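Local coordinates for Tat (Twin-arginine translocation) pathway signal sequence containing protein (Mycobacterium tuberculosis, PDB 5IMU) that is of unknown function but probably enters the twin-arginine export pathway, and whose C-terminal fragment here binds a potassium ion in an alpha/beta/alpha sandwich, at residues Q15-I20 and V86-A91; I31-G36 and A90-N95; L45-L50 and A77-L82. One frame throughout, in Å; residues are numbered along the deposited sequence.

Contact 1. Residues Q15-I20 and V86-A91; sequences QRLQRI and VVAVAA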
ATOM      1  N   GLN A  15      19.596  12.856   2.123  1.00 12.71           N
ATOM      2  CA  GLN A  15      18.498  13.818   2.057  1.00 10.69           C
ATOM      3  C   GLN A  15      17.431  13.378   1.066  1.00 14.94           C
ATOM      4  O   GLN A  15      16.236  13.603   1.289  1.00 12.95           O
ATOM      5  CB  GLN A  15      19.036  15.199   1.685  1.00 14.90           C
ATOM      6  CG  GLN A  15      19.837  15.846   2.791  1.00 18.52           C
ATOM      7  CD  GLN A  15      19.065  15.891   4.090  1.00 22.39           C
ATOM      8  OE1 GLN A  15      17.928  16.359   4.129  1.00 20.73           O
ATOM      9  NE2 GLN A  15      19.672  15.390   5.159  1.00 19.68           N
ATOM     10  N   ARG A  16      17.845  12.756  -0.038  1.00 12.46           N
ATOM     11  CA  ARG A  16      16.880  12.262  -1.014  1.00 15.14           C
ATOM     12  C   ARG A  16      15.961  11.214  -0.398  1.00 17.84           C
ATOM     13  O   ARG A  16      14.746  11.225  -0.635  1.00 11.35           O
ATOM     14  CB  ARG A  16      17.613  11.691  -2.224  1.00 17.79           C
ATOM     15  CG  ARG A  16      16.701  11.018  -3.225  1.00 20.18           C
ATOM     16  CD  ARG A  16      17.491  10.284  -4.290  1.00 21.36           C
ATOM     17  NE  ARG A  16      16.621   9.492  -5.153  1.00 29.28           N
ATOM     18  CZ  ARG A  16      16.335   8.210  -4.950  1.00 31.08           C
ATOM     19  NH1 ARG A  16      16.853   7.566  -3.911  1.00 21.90           N
ATOM     20  NH2 ARG A  16      15.531   7.569  -5.788  1.00 23.43           N
ATOM     21  N   LEU A  17      16.523  10.303   0.400  1.00  8.96           N
ATOM     22  CA  LEU A  17      15.700   9.295   1.060  1.00 13.94           C
ATOM     23  C   LEU A  17      14.726   9.932   2.041  1.00 12.83           C
ATOM     24  O   LEU A  17      13.568   9.511   2.137  1.00 12.89           O
ATOM     25  CB  LEU A  17      16.584   8.278   1.782  1.00 14.99           C
ATOM     26  CG  LEU A  17      17.324   7.248   0.926  1.00 22.39           C
ATOM     27  CD1 LEU A  17      18.136   6.313   1.808  1.00 14.45           C
ATOM     28  CD2 LEU A  17      16.348   6.461   0.071  1.00 15.03           C
ATOM     29  N   GLN A  18      15.175  10.948   2.782  1.00 10.51           N
ATOM     30  CA  GLN A  18      14.301  11.567   3.773  1.00 14.11           C
ATOM     31  C   GLN A  18      13.144  12.304   3.108  1.00  9.11           C
ATOM     32  O   GLN A  18      12.017  12.283   3.616  1.00 10.96           O
ATOM     33  CB  GLN A  18      15.098  12.513   4.670  1.00 12.99           C
ATOM     34  CG  GLN A  18      14.359  12.903   5.942  1.00 17.75           C
ATOM     35  CD  GLN A  18      14.101  11.715   6.853  1.00 14.80           C
ATOM     36  OE1 GLN A  18      15.028  11.150   7.430  1.00 10.35           O
ATOM     37  NE2 GLN A  18      12.837  11.316   6.966  1.00 14.20           N
ATOM     38  N   ARG A  19      13.399  12.964   1.974  1.00 12.41           N
ATOM     39  CA  ARG A  19      12.315  13.629   1.256  1.00 10.19           C
ATOM     40  C   ARG A  19      11.295  12.619   0.743  1.00 14.22           C
ATOM     41  O   ARG A  19      10.091  12.899   0.722  1.00  9.91           O
ATOM     42  CB  ARG A  19      12.863  14.465   0.099  1.00 14.10           C
ATOM     43  CG  ARG A  19      13.663  15.685   0.528  1.00 17.55           C
ATOM     44  CD  ARG A  19      13.894  16.638  -0.641  1.00 21.00           C
ATOM     45  NE  ARG A  19      14.629  16.015  -1.739  1.00 20.17           N
ATOM     46  CZ  ARG A  19      15.955  15.995  -1.831  1.00 22.86           C
ATOM     47  NH1 ARG A  19      16.695  16.564  -0.891  1.00 17.82           N
ATOM     48  NH2 ARG A  19      16.543  15.406  -2.864  1.00 21.15           N
ATOM     49  N   ILE A  20      11.757  11.439   0.323  1.00 10.37           N
ATOM     50  CA  ILE A  20      10.838  10.397  -0.126  1.00 10.28           C
ATOM     51  C   ILE A  20       9.974   9.914   1.034  1.00 10.35           C
ATOM     52  O   ILE A  20       8.755   9.758   0.897  1.00 10.11           O
ATOM     53  CB  ILE A  20      11.619   9.239  -0.773  1.00 12.10           C
ATOM     54  CG1 ILE A  20      12.147   9.658  -2.147  1.00 14.81           C
ATOM     55  CG2 ILE A  20      10.746   7.997  -0.892  1.00 18.52           C
ATOM     56  CD1 ILE A  20      12.982   8.603  -2.825  1.00 19.12           C
ATOM     57  N   VAL A  86      20.361  -2.575   3.328  1.00 10.93           N
ATOM     58  CA  VAL A  86      20.453  -1.322   2.590  1.00 13.71           C
ATOM     59  C   VAL A  86      21.733  -0.611   3.015  1.00 14.08           C
ATOM     60  O   VAL A  86      22.384  -0.991   3.991  1.00 10.19           O
ATOM     61  CB  VAL A  86      19.230  -0.409   2.825  1.00 15.35           C
ATOM     62  CG1 VAL A  86      17.988  -0.993   2.169  1.00 12.77           C
ATOM     63  CG2 VAL A  86      19.001  -0.221   4.309  1.00 12.70           C
ATOM     64  N   VAL A  87      22.091   0.436   2.270  1.00 10.83           N
ATOM     65  CA  VAL A  87      23.290   1.222   2.549  1.00 10.93           C
ATOM     66  C   VAL A  87      22.968   2.638   3.004  1.00 11.29           C
ATOM     67  O   VAL A  87      23.895   3.431   3.230  1.00 12.26           O
ATOM     68  CB  VAL A  87      24.238   1.252   1.334  1.00 13.34           C
ATOM     69  CG1 VAL A  87      24.622  -0.165   0.932  1.00 12.69           C
ATOM     70  CG2 VAL A  87      23.596   1.989   0.172  1.00 14.27           C
ATOM     71  N   ALA A  88      21.689   2.984   3.145  1.00 10.43           N
ATOM     72  CA  ALA A  88      21.264   4.241   3.751  1.00 10.90           C
ATOM     73  C   ALA A  88      19.796   4.110   4.123  1.00 12.77           C
ATOM     74  O   ALA A  88      19.029   3.445   3.422  1.00  9.08           O
ATOM     75  CB  ALA A  88      21.480   5.434   2.811  1.00 11.22           C
ATOM     76  N   VAL A  89      19.413   4.739   5.235  1.00  9.41           N
ATOM     77  CA  VAL A  89      18.082   4.583   5.814  1.00 10.18           C
ATOM     78  C   VAL A  89      17.529   5.945   6.217  1.00 12.84           C
ATOM     79  O   VAL A  89      18.254   6.786   6.759  1.00 11.72           O
ATOM     80  CB  VAL A  89      18.095   3.649   7.045  1.00 17.42           C
ATOM     81  CG1 VAL A  89      16.687   3.477   7.605  1.00 21.24           C
ATOM     82  CG2 VAL A  89      18.698   2.305   6.703  1.00 20.49           C
ATOM     83  N   ALA A  90      16.237   6.154   5.950  1.00 12.76           N
ATOM     84  CA  ALA A  90      15.459   7.247   6.523  1.00  8.41           C
ATOM     85  C   ALA A  90      14.112   6.693   6.970  1.00 12.04           C
ATOM     86  O   ALA A  90      13.626   5.700   6.422  1.00 10.01           O
ATOM     87  CB  ALA A  90      15.255   8.398   5.525  1.00  9.75           C
ATOM     88  N   ALA A  91      13.509   7.336   7.969  1.00 10.14           N
ATOM     89  CA  ALA A  91      12.273   6.815   8.535  1.00  8.72           C
ATOM     90  C   ALA A  91      11.407   7.942   9.080  1.00 11.37           C
ATOM     91  O   ALA A  91      11.832   9.095   9.199  1.00 11.14           O
ATOM     92  CB  ALA A  91      12.558   5.783   9.633  1.00 11.90           C
TER
HETATM   93  O   HOH W   1      15.054   9.331   9.477  1.00 12.24           O
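Gln-18 and Ala-90 mark the point where the backbones of helix 6-27 and strand 88-92 come nearest, their CA atoms 5.3 Å apart. The two short segments run in broadly the same direction, with the helix axis crossing the strand at -31° and a closest axial approach of 7.4 Å. This is helix-on-sheet packing between two layers of an alpha/beta/alpha sandwich. Strand 88-92 is an outermost strand within this chain, and the same helix also reaches inward, where Leu-17 and Ile-20 touch Thr-44 of strand 44-48. Strand alternation sorts the side chains: Ala-88 and Ala-90 turn toward the helix, whereas Val-89 turns away, to Ile-80 and Leu-83 of helix 79-83 in the other helical layer.

Small residues let the helix come close. Leu-17 has its CG beside the backbone N and anti to the carbonyl carbon (chi1 -74°), and the extended branch brings its CD1 to 3.6 Å from Ala-88 CB. Nearer the helix backbone, Leu-17 CB meets Ala-90 CB at 4.0 Å. On the other flank of that methyl, Gln-18 OE1 approaches Ala-90 CB to 3.4 Å. Next to this packing, Arg-16 NH1 bonds to Thr-44 OG1, and Thr-44 belongs to the potassium site.

The Gln-18 chain bends at chi2 and brings its carboxamide to the strand's outer rim, where both ends of the amide serve Ala-91. NE2 gives a straight but weak hydrogen bond to Ala-91 O over 3.3 Å, and also bonds to Asp-22 OD1 one turn further along the helix. OE1 works through a water, which donates to it at 2.7 Å and accepts from Ala-91 N at 2.9 Å.

Contact 2. Residues I31-G36 and A90-N95; sequences ISWAAG and AAHESN
Trp-33 and His-92 form a hydrogen-bonded antiparallel pair: Trp-33 N donates to His-92 O at 3.0 Å, and His-92 N returns a bond to Trp-33 O. Two residues along, Ala-35 and Ala-90 exchange a second pair of bonds, with Ala-90 N meeting Ala-35 O almost head-on. Between them Ala-34 and Ala-91 make a non-hydrogen-bonded pair, CA atoms 4.0 Å apart, and their methyls touch at 4.1 Å on the face that also receives Val-79 and Leu-83.

The opposite face carries the rings. His-92 CD2 comes to the edge of the Trp-33 ring, near its plane and 3.9 Å from CD1, while the planes are inclined at 47°. The same CD2 lies 3.3 Å from Ile-31 O, which sits in the plane of the imidazole.

Where the strands end, a side chain takes over from the backbone. Ser-32 OG, held beside its own backbone N (chi1 -68°), accepts from Ser-94 N at 3.1 Å with a bent angle of 143°. A water 2.8 Å from Ser-32 OG links it weakly to Glu-93 OE2.

Further out, the polar ends of both rings are fixed by the connection that follows helix 6-27: His-92 NE2 bonds to Pro-29 O and Trp-33 NE1 to Glu-28 O. Val-24 and Ala-25 of the helix pack on these same rings. Strand 44-48 pairs with the other edge of strand 33-37, which is therefore an inner strand. The contact is the antiparallel joining of that inner strand to an outermost one in the mixed sheet of an alpha/beta/alpha sandwich.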
ATOM      1  N   ILE A  31       1.003   6.363  10.556  1.00 15.28           N
ATOM      2  CA  ILE A  31       1.709   5.089  10.524  1.00 13.24           C
ATOM      3  C   ILE A  31       3.184   5.352  10.246  1.00 14.73           C
ATOM      4  O   ILE A  31       3.568   6.410   9.743  1.00 10.48           O
ATOM      5  CB  ILE A  31       1.129   4.123   9.471  1.00 14.25           C
ATOM      6  CG1 ILE A  31       1.347   4.675   8.062  1.00 12.56           C
ATOM      7  CG2 ILE A  31      -0.351   3.880   9.730  1.00  9.84           C
ATOM      8  CD1 ILE A  31       0.683   3.845   6.978  1.00 11.22           C
ATOM      9  N   SER A  32       4.014   4.362  10.577  1.00 10.39           N
ATOM     10  CA  SER A  32       5.457   4.501  10.428  1.00 11.72           C
ATOM     11  C   SER A  32       5.896   4.134   9.016  1.00 12.23           C
ATOM     12  O   SER A  32       5.349   3.216   8.399  1.00 11.77           O
ATOM     13  CB  SER A  32       6.188   3.621  11.445  1.00 11.31           C
ATOM     14  OG  SER A  32       5.983   4.095  12.763  1.00 12.89           O
ATOM     15  N   TRP A  33       6.892   4.862   8.510  1.00 11.29           N
ATOM     16  CA  TRP A  33       7.429   4.659   7.173  1.00  9.46           C
ATOM     17  C   TRP A  33       8.947   4.566   7.232  1.00  9.81           C
ATOM     18  O   TRP A  33       9.579   5.073   8.161  1.00 11.65           O
ATOM     19  CB  TRP A  33       7.054   5.809   6.223  1.00  8.56           C
ATOM     20  CG  TRP A  33       5.585   6.019   6.001  1.00 15.87           C
ATOM     21  CD1 TRP A  33       4.755   6.832   6.720  1.00 11.04           C
ATOM     22  CD2 TRP A  33       4.781   5.441   4.967  1.00 13.53           C
ATOM     23  NE1 TRP A  33       3.481   6.782   6.207  1.00  8.70           N
ATOM     24  CE2 TRP A  33       3.471   5.936   5.129  1.00 12.74           C
ATOM     25  CE3 TRP A  33       5.039   4.547   3.921  1.00 12.99           C
ATOM     26  CZ2 TRP A  33       2.424   5.566   4.288  1.00 13.35           C
ATOM     27  CZ3 TRP A  33       3.997   4.182   3.087  1.00 12.70           C
ATOM     28  CH2 TRP A  33       2.707   4.691   3.275  1.00  9.32           C
ATOM     29  N   ALA A  34       9.527   3.932   6.214  1.00 11.74           N
ATOM     30  CA  ALA A  34      10.973   3.916   6.049  1.00  9.11           C
ATOM     31  C   ALA A  34      11.314   3.720   4.579  1.00 11.11           C
ATOM     32  O   ALA A  34      10.568   3.079   3.833  1.00 11.85           O
ATOM     33  CB  ALA A  34      11.635   2.819   6.888  1.00  9.92           C
ATOM     34  N   ALA A  35      12.451   4.279   4.171  1.00 13.08           N
ATOM     35  CA  ALA A  35      12.984   4.087   2.832  1.00 10.07           C
ATOM     36  C   ALA A  35      14.482   3.838   2.910  1.00 12.33           C
ATOM     37  O   ALA A  35      15.179   4.408   3.753  1.00 12.06           O
ATOM     38  CB  ALA A  35      12.702   5.289   1.923  1.00 10.77           C
ATOM     39  N   GLY A  36      14.970   2.984   2.023  1.00 10.27           N
ATOM     40  CA  GLY A  36      16.373   2.611   2.027  1.00 14.75           C
ATOM     41  C   GLY A  36      16.888   2.408   0.620  1.00 14.01           C
ATOM     42  O   GLY A  36      16.141   2.061  -0.297  1.00 12.70           O
ATOM     43  N   ALA A  90      16.237   6.154   5.950  1.00 12.76           N
ATOM     44  CA  ALA A  90      15.459   7.247   6.523  1.00  8.41           C
ATOM     45  C   ALA A  90      14.112   6.693   6.970  1.00 12.04           C
ATOM     46  O   ALA A  90      13.626   5.700   6.422  1.00 10.01           O
ATOM     47  CB  ALA A  90      15.255   8.398   5.525  1.00  9.75           C
ATOM     48  N   ALA A  91      13.509   7.336   7.969  1.00 10.14           N
ATOM     49  CA  ALA A  91      12.273   6.815   8.535  1.00  8.72           C
ATOM     50  C   ALA A  91      11.407   7.942   9.080  1.00 11.37           C
ATOM     51  O   ALA A  91      11.832   9.095   9.199  1.00 11.14           O
ATOM     52  CB  ALA A  91      12.558   5.783   9.633  1.00 11.90           C
ATOM     53  N   HIS A  92      10.168   7.577   9.408  1.00  9.37           N
ATOM     54  CA  HIS A  92       9.182   8.449  10.029  1.00 11.98           C
ATOM     55  C   HIS A  92       8.437   7.628  11.068  1.00 10.47           C
ATOM     56  O   HIS A  92       7.915   6.558  10.749  1.00 12.73           O
ATOM     57  CB  HIS A  92       8.204   9.011   8.986  1.00 10.60           C
ATOM     58  CG  HIS A  92       6.930   9.551   9.564  1.00 14.07           C
ATOM     59  ND1 HIS A  92       6.789  10.863   9.963  1.00 12.95           N
ATOM     60  CD2 HIS A  92       5.733   8.959   9.790  1.00 11.83           C
ATOM     61  CE1 HIS A  92       5.563  11.054  10.417  1.00 17.52           C
ATOM     62  NE2 HIS A  92       4.902   9.913  10.325  1.00 15.39           N
ATOM     63  N   GLU A  93       8.410   8.108  12.306  1.00 10.00           N
ATOM     64  CA  GLU A  93       7.655   7.438  13.354  1.00 13.60           C
ATOM     65  C   GLU A  93       6.218   7.938  13.336  1.00 11.98           C
ATOM     66  O   GLU A  93       5.969   9.131  13.143  1.00 12.99           O
ATOM     67  CB  GLU A  93       8.282   7.679  14.730  1.00 13.81           C
ATOM     68  CG  GLU A  93       7.610   6.911  15.870  1.00 17.93           C
ATOM     69  CD  GLU A  93       7.781   5.401  15.764  1.00 23.95           C
ATOM     70  OE1 GLU A  93       8.660   4.942  15.004  1.00 21.81           O
ATOM     71  OE2 GLU A  93       7.034   4.670  16.448  1.00 25.60           O
ATOM     72  N   SER A  94       5.281   7.012  13.531  1.00 13.18           N
ATOM     73  CA  SER A  94       3.861   7.334  13.461  1.00 15.98           C
ATOM     74  C   SER A  94       3.516   8.504  14.373  1.00 17.05           C
ATOM     75  O   SER A  94       3.952   8.560  15.527  1.00 16.45           O
ATOM     76  CB  SER A  94       3.031   6.106  13.839  1.00 19.42           C
ATOM     77  OG  SER A  94       3.316   5.682  15.160  1.00 25.76           O
ATOM     78  N   ASN A  95       2.750   9.452  13.825  1.00 16.69           N
ATOM     79  CA  ASN A  95       2.202  10.630  14.497  1.00 19.43           C
ATOM     80  C   ASN A  95       3.217  11.753  14.684  1.00 24.00           C
ATOM     81  O   ASN A  95       2.903  12.756  15.339  1.00 22.67           O
ATOM     82  CB  ASN A  95       1.565  10.273  15.846  1.00 19.76           C
ATOM     83  CG  ASN A  95       0.385   9.329  15.696  1.00 21.78           C
ATOM     84  OD1 ASN A  95      -0.484   9.540  14.849  1.00 25.02           O
ATOM     85  ND2 ASN A  95       0.348   8.286  16.517  1.00 29.04           N
TER
HETATM   86  O   HOH W   2       4.874   2.499  14.827  1.00 33.38           O

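Contact 3. Residues L45-L50 and A77-L82; sequences LLVTDL and ADVIDL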
ATOM      1  N   LEU A  45      13.887   1.277  -1.802  1.00 10.88           N
ATOM      2  CA  LEU A  45      12.817   0.472  -1.229  1.00 12.22           C
ATOM      3  C   LEU A  45      12.032   1.304  -0.224  1.00 13.71           C
ATOM      4  O   LEU A  45      12.628   1.981   0.620  1.00 11.42           O
ATOM      5  CB  LEU A  45      13.389  -0.775  -0.552  1.00 12.48           C
ATOM      6  CG  LEU A  45      12.410  -1.713   0.153  1.00 16.86           C
ATOM      7  CD1 LEU A  45      11.480  -2.375  -0.851  1.00 16.87           C
ATOM      8  CD2 LEU A  45      13.168  -2.754   0.959  1.00 18.21           C
ATOM      9  N   LEU A  46      10.703   1.250  -0.310  1.00  8.39           N
ATOM     10  CA  LEU A  46       9.817   2.011   0.564  1.00 11.93           C
ATOM     11  C   LEU A  46       8.857   1.063   1.268  1.00 13.66           C
ATOM     12  O   LEU A  46       8.240   0.206   0.624  1.00 11.18           O
ATOM     13  CB  LEU A  46       9.030   3.058  -0.229  1.00 16.02           C
ATOM     14  CG  LEU A  46       8.015   3.873   0.574  1.00 24.82           C
ATOM     15  CD1 LEU A  46       8.699   4.690   1.659  1.00 17.30           C
ATOM     16  CD2 LEU A  46       7.210   4.768  -0.344  1.00 24.01           C
ATOM     17  N   VAL A  47       8.726   1.219   2.588  1.00 13.92           N
ATOM     18  CA  VAL A  47       7.902   0.323   3.392  1.00 10.67           C
ATOM     19  C   VAL A  47       7.111   1.111   4.429  1.00 14.87           C
ATOM     20  O   VAL A  47       7.487   2.218   4.827  1.00 10.37           O
ATOM     21  CB  VAL A  47       8.740  -0.758   4.114  1.00 10.88           C
ATOM     22  CG1 VAL A  47       9.567  -1.568   3.126  1.00 11.13           C
ATOM     23  CG2 VAL A  47       9.627  -0.123   5.180  1.00 10.72           C
ATOM     24  N   THR A  48       5.992   0.523   4.846  1.00 13.00           N
ATOM     25  CA  THR A  48       5.349   0.804   6.119  1.00 10.44           C
ATOM     26  C   THR A  48       5.079  -0.534   6.793  1.00  9.87           C
ATOM     27  O   THR A  48       5.015  -1.575   6.133  1.00 10.29           O
ATOM     28  CB  THR A  48       4.037   1.589   5.956  1.00 12.63           C
ATOM     29  OG1 THR A  48       3.404   1.736   7.235  1.00 11.44           O
ATOM     30  CG2 THR A  48       3.092   0.859   5.014  1.00 11.06           C
ATOM     31  N   ASP A  49       4.934  -0.513   8.116  1.00 10.24           N
ATOM     32  CA  ASP A  49       4.663  -1.736   8.860  1.00 14.13           C
ATOM     33  C   ASP A  49       3.172  -1.972   9.074  1.00 14.68           C
ATOM     34  O   ASP A  49       2.796  -2.795   9.917  1.00 12.97           O
ATOM     35  CB  ASP A  49       5.404  -1.723  10.201  1.00 12.80           C
ATOM     36  CG  ASP A  49       4.950  -0.603  11.121  1.00 14.78           C
ATOM     37  OD1 ASP A  49       4.185   0.282  10.681  1.00 15.46           O
ATOM     38  OD2 ASP A  49       5.364  -0.610  12.300  1.00 14.46           O
ATOM     39  N   LEU A  50       2.319  -1.270   8.322  1.00 15.71           N
ATOM     40  CA  LEU A  50       0.876  -1.448   8.454  1.00 10.85           C
ATOM     41  C   LEU A  50       0.468  -2.894   8.196  1.00 12.83           C
ATOM     42  O   LEU A  50      -0.344  -3.459   8.938  1.00 16.41           O
ATOM     43  CB  LEU A  50       0.147  -0.504   7.496  1.00 11.90           C
ATOM     44  CG  LEU A  50      -1.384  -0.553   7.449  1.00  8.94           C
ATOM     45  CD1 LEU A  50      -1.995  -0.132   8.780  1.00 12.56           C
ATOM     46  CD2 LEU A  50      -1.913   0.316   6.315  1.00 10.09           C
ATOM     47  N   ALA A  77       7.630  -7.234  12.812  1.00 22.43           N
ATOM     48  CA  ALA A  77       8.760  -6.586  12.160  1.00 22.07           C
ATOM     49  C   ALA A  77       8.489  -5.096  12.004  1.00 19.30           C
ATOM     50  O   ALA A  77       7.440  -4.695  11.491  1.00 19.34           O
ATOM     51  CB  ALA A  77       9.025  -7.225  10.797  1.00 16.97           C
ATOM     52  N   ASP A  78       9.431  -4.274  12.459  1.00 15.01           N
ATOM     53  CA  ASP A  78       9.305  -2.832  12.333  1.00 21.80           C
ATOM     54  C   ASP A  78       9.828  -2.383  10.968  1.00 16.27           C
ATOM     55  O   ASP A  78      10.328  -3.181  10.171  1.00 17.40           O
ATOM     56  CB  ASP A  78      10.025  -2.129  13.486  1.00 18.68           C
ATOM     57  CG  ASP A  78      11.538  -2.163  13.347  1.00 20.20           C
ATOM     58  OD1 ASP A  78      12.075  -3.113  12.741  1.00 28.51           O
ATOM     59  OD2 ASP A  78      12.199  -1.230  13.846  1.00 33.80           O
ATOM     60  N   VAL A  79       9.712  -1.080  10.695  1.00 14.04           N
ATOM     61  CA  VAL A  79      10.071  -0.564   9.376  1.00 15.26           C
ATOM     62  C   VAL A  79      11.552  -0.768   9.088  1.00 13.83           C
ATOM     63  O   VAL A  79      11.942  -0.981   7.933  1.00 12.12           O
ATOM     64  CB  VAL A  79       9.671   0.920   9.255  1.00 12.43           C
ATOM     65  CG1 VAL A  79       8.158   1.056   9.224  1.00 12.77           C
ATOM     66  CG2 VAL A  79      10.264   1.732  10.399  1.00  9.43           C
ATOM     67  N   ILE A  80      12.399  -0.713  10.116  1.00 10.91           N
ATOM     68  CA  ILE A  80      13.826  -0.944   9.905  1.00 11.91           C
ATOM     69  C   ILE A  80      14.069  -2.390   9.488  1.00 15.71           C
ATOM     70  O   ILE A  80      14.787  -2.664   8.519  1.00 11.24           O
ATOM     71  CB  ILE A  80      14.625  -0.579  11.169  1.00 11.74           C
ATOM     72  CG1 ILE A  80      14.231   0.811  11.671  1.00 14.62           C
ATOM     73  CG2 ILE A  80      16.115  -0.626  10.878  1.00 15.63           C
ATOM     74  CD1 ILE A  80      14.446   1.914  10.660  1.00 18.96           C
ATOM     75  N   ASP A  81      13.468  -3.338  10.216  1.00 13.03           N
ATOM     76  CA  ASP A  81      13.591  -4.748   9.852  1.00 13.41           C
ATOM     77  C   ASP A  81      13.049  -5.011   8.452  1.00 16.25           C
ATOM     78  O   ASP A  81      13.619  -5.812   7.699  1.00 14.17           O
ATOM     79  CB  ASP A  81      12.857  -5.626  10.868  1.00 18.99           C
ATOM     80  CG  ASP A  81      13.556  -5.680  12.215  1.00 33.86           C
ATOM     81  OD1 ASP A  81      13.048  -6.378  13.119  1.00 45.50           O
ATOM     82  OD2 ASP A  81      14.610  -5.029  12.371  1.00 26.86           O
ATOM     83  N   LEU A  82      11.948  -4.347   8.083  1.00 14.62           N
ATOM     84  CA  LEU A  82      11.327  -4.604   6.786  1.00 10.14           C
ATOM     85  C   LEU A  82      12.211  -4.153   5.630  1.00 13.56           C
ATOM     86  O   LEU A  82      12.141  -4.729   4.540  1.00 11.76           O
ATOM     87  CB  LEU A  82       9.961  -3.915   6.711  1.00  9.28           C
ATOM     88  CG  LEU A  82       8.836  -4.537   7.538  1.00 11.35           C
ATOM     89  CD1 LEU A  82       7.585  -3.674   7.478  1.00 11.16           C
ATOM     90  CD2 LEU A  82       8.537  -5.948   7.050  1.00 10.00           C
TER
HETATM   91  O   HOH W   3       7.898   0.243  12.623  1.00 14.69           O
HETATM   92  O   HOH W   4       5.818  -3.044  13.566  1.00 28.45           O
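Asp-49 OD2 is gripped by two waters that tie it to the start of helix 79-83. One donates to Asp-49 OD2 at 2.7 Å and accepts from Val-79 N at 3.0 Å; the other donates both to OD2 and to Ala-77 O. The second carboxylate oxygen, OD1, bonds to Tyr-178 OH, so the group is held from both ends. Its place near a helix N terminus would probably stabilise the negative charge.

CG sits between the backbone N and the carbonyl carbon (chi1 63°), which turns the carboxylate to the waters; CB itself, directed by the backbone, faces the helix. There Val-79 CG1 lies 4.0 Å from Asp-49 CB and 3.8 Å from Asp-49 N, a buried amide with no hydrogen-bonding partner in the model. Leu-82 CD1 comes in beside it, 3.6 Å from Thr-48 O. Deeper along the strand, Val-47 CG2 points at the helix and meets both Val-79 O and Leu-82 CB, the latter at 4.1 Å.

The helix start is itself secured by Asp-78, an N-cap residue whose OD1 accepts from Asp-81 N at 2.9 Å, met from above the carboxylate plane. Val-79 also touches Ala-34 on the neighbouring strand. A short capped helix thus closes the sheet face opposite helix 6-27, completing the three layers of an alpha/beta/alpha sandwich.

In the fold
From the N terminus, helix 6-27 leads into strands 33-37, 44-48 and 65-67, then helix 79-83 and strand 88-92, before the chain goes on into the C-terminal helices. Contact 1 closes the longest loop, bringing the first helix onto the strand that comes last in the chain and lies outermost in the sheet. Contact 2 closes a shorter one that ends on the same strand, sharing Ala-90 and Ala-91 with contact 1. Contact 3 falls within both loops and seats helix 79-83 on strand 44-48. Contacts 2 and 3 meet directly, since strands 33-37 and 44-48 are neighbours: Gly-36 O lies 2.8 Å from Leu-45 N, a probable hydrogen bond. Together the three contacts join both helical layers to one sheet.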